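Local coordinates for exodeoxyribonuclease (Neisseria meningitidis, PDB 2JC5), which probably cleaves DNA at apurinic or apyrimidinic sites as a metal-dependent repair endonuclease of the AP/ExoA family, at residues A[90-95]-A[117-122]. Residues are numbered along the deposited sequence; the frame is centred on the assembly and turned at random.
Sequences DREGRF and EERQQV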
ATOM      1  N   ASP A  90      14.325   4.842  -6.074  1.00 10.20           N
ATOM      2  CA  ASP A  90      14.743   3.478  -5.797  1.00  9.97           C
ATOM      3  C   ASP A  90      15.763   3.359  -4.676  1.00 11.59           C
ATOM      4  O   ASP A  90      15.776   2.334  -3.987  1.00 10.87           O
ATOM      5  CB  ASP A  90      15.243   2.787  -7.063  1.00  9.81           C
ATOM      6  CG  ASP A  90      14.121   2.424  -8.004  1.00 11.32           C
ATOM      7  OD1 ASP A  90      12.941   2.390  -7.574  1.00 11.50           O
ATOM      8  OD2 ASP A  90      14.423   2.168  -9.187  1.00 13.12           O
ATOM      9  N   ARG A  91      16.565   4.407  -4.445  1.00 11.33           N
ATOM     10  CA  ARG A  91      17.477   4.402  -3.309  0.50 13.39           C
ATOM     11  C   ARG A  91      16.697   4.337  -2.001  1.00 10.94           C
ATOM     12  O   ARG A  91      17.269   4.054  -0.967  1.00  9.78           O
ATOM     13  CB  ARG A  91      18.436   5.584  -3.330  0.50 15.14           C
ATOM     14  CG  ARG A  91      19.555   5.388  -4.331  0.50 17.30           C
ATOM     15  CD  ARG A  91      20.501   6.571  -4.385  0.50 18.33           C
ATOM     16  NE  ARG A  91      21.210   6.604  -5.655  0.50 19.74           N
ATOM     17  CZ  ARG A  91      18.298   9.254  -3.221  0.50 19.85           C
ATOM     18  NH1 ARG A  91      17.560   9.620  -2.178  0.50 21.39           N
ATOM     19  NH2 ARG A  91      18.455  10.084  -4.244  0.50 20.73           N
ATOM     20  N   GLU A  92      15.392   4.635  -2.048  1.00  8.18           N
ATOM     21  CA  GLU A  92      14.556   4.632  -0.850  1.00  8.71           C
ATOM     22  C   GLU A  92      13.696   3.384  -0.672  1.00  7.85           C
ATOM     23  O   GLU A  92      12.997   3.281   0.339  1.00  8.42           O
ATOM     24  CB  GLU A  92      13.672   5.880  -0.856  1.00  8.22           C
ATOM     25  CG  GLU A  92      14.506   7.192  -0.916  1.00  8.93           C
ATOM     26  CD  GLU A  92      13.713   8.480  -0.753  1.00 11.76           C
ATOM     27  OE1 GLU A  92      12.461   8.450  -0.689  1.00 11.37           O
ATOM     28  OE2 GLU A  92      14.377   9.562  -0.689  1.00 14.89           O
ATOM     29  N   GLY A  93      13.731   2.446  -1.615  1.00  7.28           N
ATOM     30  CA  GLY A  93      12.991   1.176  -1.435  1.00  7.42           C
ATOM     31  C   GLY A  93      11.483   1.338  -1.365  1.00  6.74           C
ATOM     32  O   GLY A  93      10.867   1.113  -0.318  1.00  7.96           O
ATOM     33  N   ARG A  94      10.882   1.715  -2.487  1.00  4.98           N
ATOM     34  CA  ARG A  94       9.472   2.106  -2.504  1.00  6.01           C
ATOM     35  C   ARG A  94       8.561   1.337  -3.457  1.00  5.86           C
ATOM     36  O   ARG A  94       7.368   1.553  -3.417  1.00  6.80           O
ATOM     37  CB  ARG A  94       9.381   3.602  -2.804  1.00  6.62           C
ATOM     38  CG  ARG A  94       9.994   4.455  -1.720  1.00  7.38           C
ATOM     39  CD  ARG A  94       9.793   5.930  -1.952  1.00  7.24           C
ATOM     40  NE  ARG A  94      10.318   6.696  -0.832  1.00  7.51           N
ATOM     41  CZ  ARG A  94       9.717   6.866   0.336  1.00  8.26           C
ATOM     42  NH1 ARG A  94       8.507   6.383   0.546  1.00  9.26           N
ATOM     43  NH2 ARG A  94      10.318   7.547   1.311  1.00  9.75           N
ATOM     44  N   PHE A  95       9.090   0.411  -4.260  1.00  6.08           N
ATOM     45  CA  PHE A  95       8.281  -0.255  -5.296  1.00  6.33           C
ATOM     46  C   PHE A  95       8.791  -1.651  -5.587  1.00  6.03           C
ATOM     47  O   PHE A  95       9.971  -1.831  -5.916  1.00  7.35           O
ATOM     48  CB  PHE A  95       8.332   0.596  -6.569  1.00  6.81           C
ATOM     49  CG  PHE A  95       7.557   0.037  -7.740  1.00  8.31           C
ATOM     50  CD1 PHE A  95       8.085  -0.967  -8.526  1.00  8.58           C
ATOM     51  CD2 PHE A  95       6.309   0.558  -8.080  1.00  7.18           C
ATOM     52  CE1 PHE A  95       7.355  -1.479  -9.620  1.00  8.16           C
ATOM     53  CE2 PHE A  95       5.591   0.055  -9.175  1.00  8.71           C
ATOM     54  CZ  PHE A  95       6.131  -0.958  -9.940  1.00  7.75           C
ATOM     55  N   GLU A 117       9.385  20.887   3.527  1.00 17.01           N
ATOM     56  CA  GLU A 117       9.069  21.258   2.140  1.00 17.17           C
ATOM     57  C   GLU A 117       9.891  20.459   1.128  1.00 17.39           C
ATOM     58  O   GLU A 117       9.362  20.064   0.088  1.00 16.53           O
ATOM     59  CB  GLU A 117       9.257  22.762   1.914  1.00 18.39           C
ATOM     60  CG  GLU A 117       8.890  23.253   0.503  0.30 18.37           C
ATOM     61  CD  GLU A 117       7.464  22.925   0.090  0.30 19.18           C
ATOM     62  OE1 GLU A 117       6.565  22.915   0.958  0.30 20.10           O
ATOM     63  OE2 GLU A 117       7.241  22.684  -1.114  0.30 19.94           O
ATOM     64  N   GLU A 118      11.161  20.190   1.425  1.00 17.80           N
ATOM     65  CA  GLU A 118      11.972  19.341   0.548  1.00 18.68           C
ATOM     66  C   GLU A 118      11.317  17.990   0.289  1.00 16.45           C
ATOM     67  O   GLU A 118      11.370  17.468  -0.828  1.00 15.76           O
ATOM     68  CB  GLU A 118      13.360  19.072   1.140  1.00 20.62           C
ATOM     69  CG  GLU A 118      14.274  20.259   1.228  1.00 22.15           C
ATOM     70  CD  GLU A 118      15.583  19.916   1.920  0.50 21.59           C
ATOM     71  OE1 GLU A 118      15.961  18.719   1.930  0.50 23.06           O
ATOM     72  OE2 GLU A 118      16.233  20.841   2.447  0.50 22.66           O
ATOM     73  N   ARG A 119      10.714  17.402   1.326  1.00 13.34           N
ATOM     74  CA  ARG A 119      10.110  16.095   1.164  1.00 12.97           C
ATOM     75  C   ARG A 119       8.759  16.238   0.474  1.00 10.67           C
ATOM     76  O   ARG A 119       8.379  15.368  -0.304  1.00 11.43           O
ATOM     77  CB  ARG A 119       9.993  15.348   2.503  1.00 12.92           C
ATOM     78  CG  ARG A 119      11.338  14.931   3.099  1.00 13.24           C
ATOM     79  CD  ARG A 119      12.184  14.085   2.146  1.00 13.33           C
ATOM     80  NE  ARG A 119      11.484  12.872   1.738  1.00 13.62           N
ATOM     81  CZ  ARG A 119      11.984  11.939   0.938  1.00 13.25           C
ATOM     82  NH1 ARG A 119      13.202  12.070   0.424  1.00 14.61           N
ATOM     83  NH2 ARG A 119      11.281  10.852   0.661  1.00 13.34           N
ATOM     84  N   GLN A 120       8.047  17.335   0.703  1.00 11.08           N
ATOM     85  CA  GLN A 120       6.820  17.571  -0.084  1.00 10.31           C
ATOM     86  C   GLN A 120       7.186  17.672  -1.551  1.00 11.00           C
ATOM     87  O   GLN A 120       6.472  17.180  -2.398  1.00 11.19           O
ATOM     88  CB  GLN A 120       5.996  18.774   0.381  1.00  9.64           C
ATOM     89  CG  GLN A 120       4.693  19.011  -0.405  1.00 10.42           C
ATOM     90  CD  GLN A 120       3.677  17.905  -0.163  1.00 10.73           C
ATOM     91  OE1 GLN A 120       3.477  17.509   0.972  1.00 12.34           O
ATOM     92  NE2 GLN A 120       3.056  17.395  -1.219  1.00  9.49           N
ATOM     93  N   GLN A 121       8.319  18.304  -1.854  0.70 12.80           N
ATOM     94  CA  GLN A 121       8.771  18.370  -3.249  0.70 13.12           C
ATOM     95  C   GLN A 121       9.144  17.011  -3.816  0.70 12.58           C
ATOM     96  O   GLN A 121       8.780  16.694  -4.943  0.70 13.64           O
ATOM     97  CB  GLN A 121       9.923  19.362  -3.407  0.70 14.72           C
ATOM     98  CG  GLN A 121       9.455  20.796  -3.352  0.70 15.63           C
ATOM     99  CD  GLN A 121       8.495  21.135  -4.489  0.70 18.15           C
ATOM    100  OE1 GLN A 121       8.769  20.865  -5.666  0.70 19.42           O
ATOM    101  NE2 GLN A 121       7.355  21.723  -4.139  0.70 20.50           N
ATOM    102  N   VAL A 122       9.858  16.198  -3.046  1.00 11.11           N
ATOM    103  CA  VAL A 122      10.123  14.803  -3.462  1.00 12.74           C
ATOM    104  C   VAL A 122       8.802  14.076  -3.735  1.00  9.87           C
ATOM    105  O   VAL A 122       8.677  13.361  -4.723  1.00 10.65           O
ATOM    106  CB  VAL A 122      10.955  14.004  -2.410  1.00 13.79           C
ATOM    107  CG1 VAL A 122      10.988  12.508  -2.732  1.00 14.45           C
ATOM    108  CG2 VAL A 122      12.363  14.587  -2.312  1.00 16.44           C
TER
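The R119 guanidinium grips the E92 carboxylate end-on, the two oxygens lying at its NH1/NH2 edge, while CG1 of V122, nearly one helical turn on, lies 3.6 Å above one guanidinium face, offset toward its rim. The carboxylate is also held at the edge of the R94 guanidinium, its CD in that plane. R119 NH2 reaches E92 OE1 at 3.0 Å (N-H...O 164°) and R119 NH1 reaches E92 OE2 at the same 3.0 Å; both come from the syn side, somewhat out of the carboxylate plane, and the two planes are twisted 31° apart. E92 OE1 gives its anti lone pair to R94 NE at 2.8 Å and takes a weak bond from R94 NH2. This salt-bridge network joins the loop between helix 87-90 and strand 95-100 to the first turn of helix 117-139 in the DNase I-like fold. Bends at chi2 and chi3 fold the R119 chain round to E92, whose own chain runs extended beyond CG. R94 NH2 lies 3.5 Å from R119 NH2; the shared carboxylate probably offsets the two positive charges. R94 NH1 donates to the carbonyl oxygen of Y109, a predicted active-site residue, and E92 probably helps fix the R94 head beside it.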